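Long-range contact in ATP/GTP-binding site-containing protein A (Brucella abortus, PDB 6NTR), which functions in the periplasm to maintain the integrity of the bacterial cell envelope: residues L118-E132 / Y144-V158. Residues are numbered along the deposited sequence; the frame is centred on the assembly and turned at random.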
ATOM      1  N   LEU A 118      21.684  -6.817   1.247  1.00 80.22           N
ATOM      2  CA  LEU A 118      20.945  -7.960   1.761  1.00 79.92           C
ATOM      3  C   LEU A 118      20.517  -8.840   0.606  1.00 80.50           C
ATOM      4  O   LEU A 118      19.766  -8.399  -0.267  1.00 78.46           O
ATOM      5  CB  LEU A 118      19.734  -7.508   2.563  1.00 72.61           C
ATOM      6  CG  LEU A 118      20.127  -7.033   3.956  1.00 71.03           C
ATOM      7  CD1 LEU A 118      18.894  -6.609   4.714  1.00 64.52           C
ATOM      8  CD2 LEU A 118      20.879  -8.153   4.668  1.00 77.72           C
ATOM      9  N   ASP A 119      21.005 -10.071   0.599  1.00 81.80           N
ATOM     10  CA  ASP A 119      20.424 -11.101  -0.243  1.00 80.23           C
ATOM     11  C   ASP A 119      19.154 -11.621   0.418  1.00 84.50           C
ATOM     12  O   ASP A 119      19.201 -12.147   1.537  1.00 88.13           O
ATOM     13  CB  ASP A 119      21.413 -12.236  -0.473  1.00 84.58           C
ATOM     14  CG  ASP A 119      22.128 -12.111  -1.783  1.00 88.03           C
ATOM     15  OD1 ASP A 119      21.596 -11.387  -2.648  1.00 82.01           O
ATOM     16  OD2 ASP A 119      23.194 -12.742  -1.966  1.00 96.11           O
ATOM     17  N   LEU A 120      18.021 -11.475  -0.260  1.00 82.24           N
ATOM     18  CA  LEU A 120      16.757 -11.979   0.245  1.00 74.49           C
ATOM     19  C   LEU A 120      16.156 -12.969  -0.743  1.00 74.42           C
ATOM     20  O   LEU A 120      16.666 -13.176  -1.849  1.00 80.48           O
ATOM     21  CB  LEU A 120      15.767 -10.842   0.508  1.00 67.42           C
ATOM     22  CG  LEU A 120      16.023  -9.872   1.644  1.00 61.56           C
ATOM     23  CD1 LEU A 120      14.811  -8.989   1.813  1.00 58.73           C
ATOM     24  CD2 LEU A 120      16.305 -10.658   2.897  1.00 70.65           C
ATOM     25  N   LYS A 121      15.048 -13.577  -0.331  1.00 69.38           N
ATOM     26  CA  LYS A 121      14.328 -14.550  -1.136  1.00 64.29           C
ATOM     27  C   LYS A 121      13.792 -13.876  -2.377  1.00 62.55           C
ATOM     28  O   LYS A 121      13.297 -12.772  -2.305  1.00 62.95           O
ATOM     29  CB  LYS A 121      13.181 -15.134  -0.302  1.00 68.42           C
ATOM     30  CG  LYS A 121      12.088 -15.846  -1.085  1.00 73.75           C
ATOM     31  CD  LYS A 121      10.816 -16.025  -0.266  1.00 71.76           C
ATOM     32  CE  LYS A 121      11.117 -16.463   1.153  1.00 72.74           C
ATOM     33  NZ  LYS A 121      10.092 -16.013   2.135  1.00 67.58           N
ATOM     34  N   GLY A 122      13.875 -14.540  -3.516  1.00 63.70           N
ATOM     35  CA  GLY A 122      13.391 -13.956  -4.748  1.00 62.50           C
ATOM     36  C   GLY A 122      11.916 -13.676  -4.648  1.00 74.74           C
ATOM     37  O   GLY A 122      11.169 -14.485  -4.119  1.00 78.84           O
ATOM     38  N   THR A 123      11.488 -12.530  -5.160  1.00 66.19           N
ATOM     39  CA  THR A 123      10.090 -12.134  -5.070  1.00 62.81           C
ATOM     40  C   THR A 123       9.638 -11.230  -6.191  1.00 59.21           C
ATOM     41  O   THR A 123      10.163 -11.285  -7.279  1.00 65.02           O
ATOM     42  CB  THR A 123       9.763 -11.516  -3.698  1.00 66.27           C
ATOM     43  OG1 THR A 123       8.357 -11.317  -3.583  1.00 71.43           O
ATOM     44  CG2 THR A 123      10.441 -10.210  -3.539  1.00 68.28           C
ATOM     45  N   GLN A 124       8.621 -10.432  -5.916  1.00 54.79           N
ATOM     46  CA  GLN A 124       8.072  -9.481  -6.867  1.00 54.41           C
ATOM     47  C   GLN A 124       7.921  -8.117  -6.185  1.00 55.01           C
ATOM     48  O   GLN A 124       8.102  -7.998  -4.991  1.00 56.00           O
ATOM     49  CB  GLN A 124       6.786  -9.966  -7.518  1.00 57.36           C
ATOM     50  CG  GLN A 124       5.638 -10.209  -6.573  1.00 59.07           C
ATOM     51  CD  GLN A 124       4.325 -10.347  -7.292  1.00 59.41           C
ATOM     52  OE1 GLN A 124       4.235 -10.131  -8.486  1.00 59.43           O
ATOM     53  NE2 GLN A 124       3.297 -10.699  -6.559  1.00 60.62           N
ATOM     54  N   PHE A 125       7.649  -7.094  -6.965  1.00 52.87           N
ATOM     55  CA  PHE A 125       7.519  -5.767  -6.422  1.00 48.25           C
ATOM     56  C   PHE A 125       6.100  -5.290  -6.556  1.00 56.46           C
ATOM     57  O   PHE A 125       5.312  -5.882  -7.240  1.00 47.23           O
ATOM     58  CB  PHE A 125       8.561  -4.804  -7.006  1.00 55.42           C
ATOM     59  CG  PHE A 125       9.977  -5.228  -6.771  1.00 57.25           C
ATOM     60  CD1 PHE A 125      10.442  -5.435  -5.521  1.00 57.25           C
ATOM     61  CD2 PHE A 125      10.814  -5.451  -7.812  1.00 58.29           C
ATOM     62  CE1 PHE A 125      11.727  -5.841  -5.298  1.00 58.15           C
ATOM     63  CE2 PHE A 125      12.099  -5.852  -7.603  1.00 53.66           C
ATOM     64  CZ  PHE A 125      12.559  -6.052  -6.344  1.00 53.64           C
ATOM     65  N   PRO A 126       5.796  -4.139  -5.960  1.00 61.44           N
ATOM     66  CA  PRO A 126       4.414  -3.682  -5.879  1.00 65.59           C
ATOM     67  C   PRO A 126       3.658  -3.528  -7.170  1.00 63.07           C
ATOM     68  O   PRO A 126       2.497  -3.898  -7.175  1.00 63.69           O
ATOM     69  CB  PRO A 126       4.551  -2.320  -5.211  1.00 69.98           C
ATOM     70  CG  PRO A 126       5.736  -2.472  -4.341  1.00 66.98           C
ATOM     71  CD  PRO A 126       6.683  -3.348  -5.096  1.00 64.84           C
ATOM     72  N   THR A 127       4.229  -2.979  -8.220  1.00 59.55           N
ATOM     73  CA  THR A 127       3.440  -2.908  -9.425  1.00 58.90           C
ATOM     74  C   THR A 127       3.135  -4.282 -10.016  1.00 60.42           C
ATOM     75  O   THR A 127       2.039  -4.504 -10.479  1.00 61.35           O
ATOM     76  CB  THR A 127       3.999  -1.945 -10.460  1.00 64.16           C
ATOM     77  OG1 THR A 127       3.910  -0.624  -9.932  1.00 77.60           O
ATOM     78  CG2 THR A 127       3.171  -2.009 -11.708  1.00 58.51           C
ATOM     79  N   ARG A 128       4.110  -5.186 -10.017  1.00 59.00           N
ATOM     80  CA  ARG A 128       3.887  -6.513 -10.568  1.00 52.03           C
ATOM     81  C   ARG A 128       2.844  -7.253  -9.757  1.00 47.16           C
ATOM     82  O   ARG A 128       1.893  -7.768 -10.302  1.00 48.30           O
ATOM     83  CB  ARG A 128       5.183  -7.303 -10.575  1.00 56.84           C
ATOM     84  CG  ARG A 128       5.324  -8.254 -11.743  1.00 63.19           C
ATOM     85  CD  ARG A 128       5.948  -7.551 -12.930  1.00 71.06           C
ATOM     86  NE  ARG A 128       6.830  -8.424 -13.687  1.00 76.01           N
ATOM     87  CZ  ARG A 128       7.340  -8.120 -14.870  1.00 80.67           C
ATOM     88  NH1 ARG A 128       7.064  -6.961 -15.435  1.00 80.58           N
ATOM     89  NH2 ARG A 128       8.126  -8.979 -15.485  1.00 85.58           N
ATOM     90  N   HIS A 129       3.002  -7.226  -8.440  1.00 47.25           N
ATOM     91  CA  HIS A 129       2.043  -7.815  -7.518  1.00 46.68           C
ATOM     92  C   HIS A 129       0.647  -7.254  -7.731  1.00 48.79           C
ATOM     93  O   HIS A 129      -0.342  -7.995  -7.702  1.00 50.05           O
ATOM     94  CB  HIS A 129       2.527  -7.554  -6.101  1.00 43.14           C
ATOM     95  CG  HIS A 129       1.730  -8.229  -5.030  1.00 52.64           C
ATOM     96  ND1 HIS A 129       0.420  -7.906  -4.756  1.00 55.26           N
ATOM     97  CD2 HIS A 129       2.086  -9.159  -4.112  1.00 55.37           C
ATOM     98  CE1 HIS A 129      -0.008  -8.631  -3.737  1.00 55.25           C
ATOM     99  NE2 HIS A 129       0.985  -9.396  -3.325  1.00 55.83           N
HETATM  100  N   MSE A 130       0.539  -5.956  -7.931  1.00 53.44           N
HETATM  101  CA  MSE A 130      -0.747  -5.377  -8.187  1.00 62.44           C
HETATM  102  C   MSE A 130      -1.250  -5.961  -9.488  1.00 56.92           C
HETATM  103  O   MSE A 130      -2.386  -6.377  -9.560  1.00 56.30           O
HETATM  104  CB  MSE A 130      -0.664  -3.859  -8.230  1.00 87.49           C
HETATM  105  CG  MSE A 130      -1.737  -3.180  -7.372  1.00113.96           C
HETATM  106 SE   MSE A 130      -2.045  -3.951  -5.579  1.00130.71          SE
HETATM  107  CE  MSE A 130      -0.215  -4.000  -4.889  1.00130.94           C
ATOM    108  N   GLU A 131      -0.384  -6.037 -10.502  1.00 56.53           N
ATOM    109  CA  GLU A 131      -0.805  -6.546 -11.804  1.00 50.24           C
ATOM    110  C   GLU A 131      -1.252  -7.991 -11.710  1.00 47.68           C
ATOM    111  O   GLU A 131      -2.230  -8.392 -12.346  1.00 50.22           O
ATOM    112  CB  GLU A 131       0.328  -6.415 -12.819  1.00 51.12           C
ATOM    113  CG  GLU A 131       0.562  -5.013 -13.293  1.00 58.04           C
ATOM    114  CD  GLU A 131       1.607  -4.946 -14.373  1.00 69.36           C
ATOM    115  OE1 GLU A 131       2.760  -5.353 -14.113  1.00 73.64           O
ATOM    116  OE2 GLU A 131       1.277  -4.491 -15.486  1.00 75.81           O
ATOM    117  N   GLU A 132      -0.538  -8.790 -10.926  1.00 45.25           N
ATOM    118  CA  GLU A 132      -0.912 -10.184 -10.724  1.00 44.60           C
ATOM    119  C   GLU A 132      -2.238 -10.305  -9.993  1.00 45.70           C
ATOM    120  O   GLU A 132      -3.001 -11.244 -10.225  1.00 49.18           O
ATOM    121  CB  GLU A 132       0.185 -10.874  -9.936  1.00 45.42           C
ATOM    122  CG  GLU A 132      -0.075 -12.283  -9.599  1.00 48.08           C
ATOM    123  CD  GLU A 132       0.937 -12.761  -8.610  1.00 58.84           C
ATOM    124  OE1 GLU A 132       0.961 -12.192  -7.494  1.00 59.27           O
ATOM    125  OE2 GLU A 132       1.724 -13.671  -8.956  1.00 63.83           O
ATOM    126  N   TYR A 144      -5.398 -16.827  -3.041  1.00 49.27           N
ATOM    127  CA  TYR A 144      -4.028 -17.213  -3.376  1.00 48.79           C
ATOM    128  C   TYR A 144      -2.973 -16.700  -2.404  1.00 41.44           C
ATOM    129  O   TYR A 144      -3.217 -15.796  -1.650  1.00 40.96           O
ATOM    130  CB  TYR A 144      -3.669 -16.921  -4.837  1.00 49.98           C
ATOM    131  CG  TYR A 144      -3.542 -15.470  -5.220  1.00 50.51           C
ATOM    132  CD1 TYR A 144      -2.327 -14.813  -5.141  1.00 46.05           C
ATOM    133  CD2 TYR A 144      -4.625 -14.769  -5.694  1.00 50.20           C
ATOM    134  CE1 TYR A 144      -2.216 -13.495  -5.497  1.00 44.26           C
ATOM    135  CE2 TYR A 144      -4.516 -13.452  -6.050  1.00 47.72           C
ATOM    136  CZ  TYR A 144      -3.306 -12.829  -5.949  1.00 46.74           C
ATOM    137  OH  TYR A 144      -3.208 -11.531  -6.307  1.00 51.95           O
ATOM    138  N   GLN A 145      -1.804 -17.308  -2.435  1.00 46.15           N
ATOM    139  CA  GLN A 145      -0.704 -16.938  -1.571  1.00 48.10           C
ATOM    140  C   GLN A 145       0.491 -16.561  -2.433  1.00 50.18           C
ATOM    141  O   GLN A 145       0.724 -17.164  -3.466  1.00 51.32           O
ATOM    142  CB  GLN A 145      -0.338 -18.086  -0.643  1.00 56.52           C
ATOM    143  CG  GLN A 145      -1.389 -18.413   0.398  1.00 59.20           C
ATOM    144  CD  GLN A 145      -0.850 -19.259   1.525  1.00 58.13           C
ATOM    145  OE1 GLN A 145       0.040 -20.066   1.333  1.00 54.03           O
ATOM    146  NE2 GLN A 145      -1.381 -19.060   2.706  1.00 62.28           N
ATOM    147  N   THR A 146       1.219 -15.558  -1.987  1.00 52.77           N
ATOM    148  CA  THR A 146       2.374 -15.056  -2.694  1.00 52.48           C
ATOM    149  C   THR A 146       3.233 -14.264  -1.736  1.00 48.32           C
ATOM    150  O   THR A 146       2.958 -14.208  -0.554  1.00 44.03           O
ATOM    151  CB  THR A 146       1.989 -14.233  -3.928  1.00 57.30           C
ATOM    152  OG1 THR A 146       3.161 -13.943  -4.676  1.00 61.61           O
ATOM    153  CG2 THR A 146       1.323 -12.956  -3.534  1.00 57.90           C
ATOM    154  N   THR A 147       4.295 -13.682  -2.256  1.00 52.19           N
ATOM    155  CA  THR A 147       5.212 -12.880  -1.459  1.00 47.47           C
ATOM    156  C   THR A 147       5.353 -11.533  -2.102  1.00 48.81           C
ATOM    157  O   THR A 147       4.923 -11.335  -3.220  1.00 50.28           O
ATOM    158  CB  THR A 147       6.610 -13.476  -1.434  1.00 51.27           C
ATOM    159  OG1 THR A 147       7.077 -13.598  -2.772  1.00 53.17           O
ATOM    160  CG2 THR A 147       6.587 -14.817  -0.789  1.00 54.23           C
ATOM    161  N   LEU A 148       5.919 -10.589  -1.368  1.00 53.90           N
ATOM    162  CA  LEU A 148       6.146  -9.255  -1.898  1.00 50.45           C
ATOM    163  C   LEU A 148       7.255  -8.534  -1.165  1.00 48.62           C
ATOM    164  O   LEU A 148       7.507  -8.811  -0.011  1.00 48.93           O
ATOM    165  CB  LEU A 148       4.870  -8.444  -1.760  1.00 48.37           C
ATOM    166  CG  LEU A 148       4.933  -6.963  -2.072  1.00 50.66           C
ATOM    167  CD1 LEU A 148       4.942  -6.776  -3.566  1.00 52.49           C
ATOM    168  CD2 LEU A 148       3.729  -6.267  -1.485  1.00 50.91           C
ATOM    169  N   PHE A 149       7.900  -7.593  -1.841  1.00 52.30           N
ATOM    170  CA  PHE A 149       8.905  -6.737  -1.228  1.00 53.79           C
ATOM    171  C   PHE A 149       8.359  -5.365  -1.532  1.00 54.43           C
ATOM    172  O   PHE A 149       8.224  -5.011  -2.684  1.00 54.02           O
ATOM    173  CB  PHE A 149      10.280  -6.885  -1.863  1.00 58.81           C
ATOM    174  CG  PHE A 149      11.304  -5.980  -1.259  1.00 63.34           C
ATOM    175  CD1 PHE A 149      11.763  -6.200   0.015  1.00 64.67           C
ATOM    176  CD2 PHE A 149      11.773  -4.890  -1.946  1.00 65.06           C
ATOM    177  CE1 PHE A 149      12.685  -5.363   0.591  1.00 65.78           C
ATOM    178  CE2 PHE A 149      12.699  -4.043  -1.378  1.00 64.82           C
ATOM    179  CZ  PHE A 149      13.155  -4.279  -0.109  1.00 66.89           C
ATOM    180  N   ASP A 150       8.024  -4.597  -0.512  1.00 58.03           N
ATOM    181  CA  ASP A 150       7.456  -3.282  -0.752  1.00 55.47           C
ATOM    182  C   ASP A 150       8.282  -2.102  -0.216  1.00 55.17           C
ATOM    183  O   ASP A 150       7.942  -0.955  -0.425  1.00 54.50           O
ATOM    184  CB  ASP A 150       6.022  -3.234  -0.239  1.00 57.20           C
ATOM    185  CG  ASP A 150       5.919  -3.523   1.223  1.00 65.55           C
ATOM    186  OD1 ASP A 150       6.946  -3.792   1.850  1.00 71.82           O
ATOM    187  OD2 ASP A 150       4.802  -3.479   1.751  1.00 68.41           O
ATOM    188  N   ALA A 151       9.358  -2.414   0.479  1.00 58.90           N
ATOM    189  CA  ALA A 151      10.243  -1.395   1.023  1.00 64.41           C
ATOM    190  C   ALA A 151       9.540  -0.525   2.040  1.00 63.83           C
ATOM    191  O   ALA A 151       9.851   0.658   2.173  1.00 64.58           O
ATOM    192  CB  ALA A 151      10.841  -0.522  -0.077  1.00 64.97           C
ATOM    193  N   SER A 152       8.583  -1.095   2.748  1.00 52.31           N
ATOM    194  CA  SER A 152       7.998  -0.402   3.872  1.00 52.27           C
ATOM    195  C   SER A 152       8.676  -0.860   5.158  1.00 73.20           C
ATOM    196  O   SER A 152       9.406  -1.852   5.191  1.00 55.72           O
ATOM    197  CB  SER A 152       6.498  -0.635   3.915  1.00 59.35           C
ATOM    198  OG  SER A 152       6.227  -2.006   4.124  1.00 59.45           O
ATOM    199  N   GLU A 153       8.432  -0.100   6.226  1.00 73.68           N
ATOM    200  CA  GLU A 153       9.151  -0.251   7.484  1.00 73.14           C
ATOM    201  C   GLU A 153      10.646  -0.231   7.215  1.00 71.02           C
ATOM    202  O   GLU A 153      11.132   0.729   6.617  1.00 74.46           O
ATOM    203  CB  GLU A 153       8.685  -1.506   8.205  1.00 78.43           C
ATOM    204  CG  GLU A 153       7.193  -1.399   8.470  1.00 81.21           C
ATOM    205  CD  GLU A 153       6.598  -2.566   9.197  1.00 86.42           C
ATOM    206  OE1 GLU A 153       7.240  -3.627   9.301  1.00 91.18           O
ATOM    207  OE2 GLU A 153       5.459  -2.413   9.663  1.00 86.62           O
ATOM    208  N   ASP A 154      11.392  -1.246   7.618  1.00 67.59           N
ATOM    209  CA  ASP A 154      12.839  -1.238   7.398  1.00 70.74           C
ATOM    210  C   ASP A 154      13.359  -1.719   6.033  1.00 72.08           C
ATOM    211  O   ASP A 154      14.548  -1.686   5.771  1.00 75.05           O
ATOM    212  CB  ASP A 154      13.565  -1.927   8.553  1.00 75.62           C
ATOM    213  CG  ASP A 154      13.293  -1.262   9.891  1.00 78.71           C
ATOM    214  OD1 ASP A 154      12.890  -0.095   9.910  1.00 78.21           O
ATOM    215  OD2 ASP A 154      13.469  -1.908  10.934  1.00 82.69           O
ATOM    216  N   ALA A 155      12.478  -2.181   5.168  1.00 69.31           N
ATOM    217  CA  ALA A 155      12.891  -2.624   3.846  1.00 69.16           C
ATOM    218  C   ALA A 155      13.932  -3.715   3.908  1.00 79.07           C
ATOM    219  O   ALA A 155      14.825  -3.772   3.078  1.00 83.25           O
ATOM    220  CB  ALA A 155      13.415  -1.455   3.040  1.00 63.67           C
ATOM    221  N   ASP A 156      13.804  -4.582   4.896  1.00 81.77           N
ATOM    222  CA  ASP A 156      14.733  -5.675   5.095  1.00 82.95           C
ATOM    223  C   ASP A 156      14.092  -7.054   5.010  1.00 74.05           C
ATOM    224  O   ASP A 156      14.580  -7.981   5.637  1.00 74.19           O
ATOM    225  CB  ASP A 156      15.376  -5.521   6.461  1.00 97.61           C
ATOM    226  CG  ASP A 156      14.388  -5.102   7.518  1.00105.69           C
ATOM    227  OD1 ASP A 156      13.210  -4.886   7.177  1.00105.19           O
ATOM    228  OD2 ASP A 156      14.785  -4.993   8.692  1.00111.48           O
ATOM    229  N   ARG A 157      13.002  -7.203   4.275  1.00 69.86           N
ATOM    230  CA  ARG A 157      12.401  -8.526   4.182  1.00 68.10           C
ATOM    231  C   ARG A 157      11.358  -8.748   3.108  1.00 65.64           C
ATOM    232  O   ARG A 157      10.903  -7.823   2.471  1.00 60.83           O
ATOM    233  CB  ARG A 157      11.840  -8.948   5.527  1.00 68.34           C
ATOM    234  CG  ARG A 157      10.406  -8.557   5.731  1.00 73.03           C
ATOM    235  CD  ARG A 157      10.322  -7.185   6.341  1.00 85.09           C
ATOM    236  NE  ARG A 157       9.039  -6.956   6.966  1.00 92.20           N
ATOM    237  CZ  ARG A 157       8.738  -7.367   8.183  1.00 95.42           C
ATOM    238  NH1 ARG A 157       7.550  -7.116   8.695  1.00 94.45           N
ATOM    239  NH2 ARG A 157       9.630  -8.025   8.889  1.00 97.00           N
ATOM    240  N   VAL A 158      11.026 -10.016   2.898  1.00 70.40           N
ATOM    241  CA  VAL A 158       9.958 -10.415   1.990  1.00 62.86           C
ATOM    242  C   VAL A 158       8.735 -10.757   2.822  1.00 57.24           C
ATOM    243  O   VAL A 158       8.846 -11.386   3.884  1.00 60.79           O
ATOM    244  CB  VAL A 158      10.387 -11.600   1.115  1.00 61.68           C
ATOM    245  CG1 VAL A 158      10.946 -12.706   1.969  1.00 72.54           C
ATOM    246  CG2 VAL A 158       9.213 -12.102   0.337  1.00 53.27           C
TER
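T123 OG1 and T147 OG1 lie 2.7 Å apart, a hydroxyl-hydroxyl hydrogen bond in which either side could donate. The chi1 of T123 (-172°) places OG1 anti to the backbone N and sends CG2 to F149 CB at 3.7 Å, so its two branches serve a polar and an apolar neighbour. One residue on from T123 and two on from T147, F149 N donates to Q124 O at 3.2 Å.

The ring of F149 meets that of F125 rim to rim, with CE1 of F125 3.5 Å from CD2 of F149 and the planes inclined at 71°; neither covers the other's face. F79 stacks on F125, while A99 touches both phenylalanines, which ties the pair to the neighbouring strands. At the entrance to helix 126-138, L148 CD1 packs 3.6 Å from H129 CB and also touches the backbone of F125, the N-cap residue. The imidazole of H129 presents its edge to T147 O, and its NE2 is hydrogen-bonded to T161 on strand 159-165, which gives the ring an anchor beyond the contact. Q124 extends alongside the helix, where NE2 reaches E132 OE1 at 2.9 Å from above the carboxylate plane. Toward the other end, L120 CD1 rests 3.4 Å from R157 CA.

Helix 126-132 and strand 144-148 run nearly antiparallel (162°), their axes 9.4 Å apart. Strand 116-121 pairs with 105-112, whereas strand 143-148 pairs with 159-165; loop and helix contacts therefore join these two strand pairs across the connection, within the beta-barrel-like fold of this EipB-like protein.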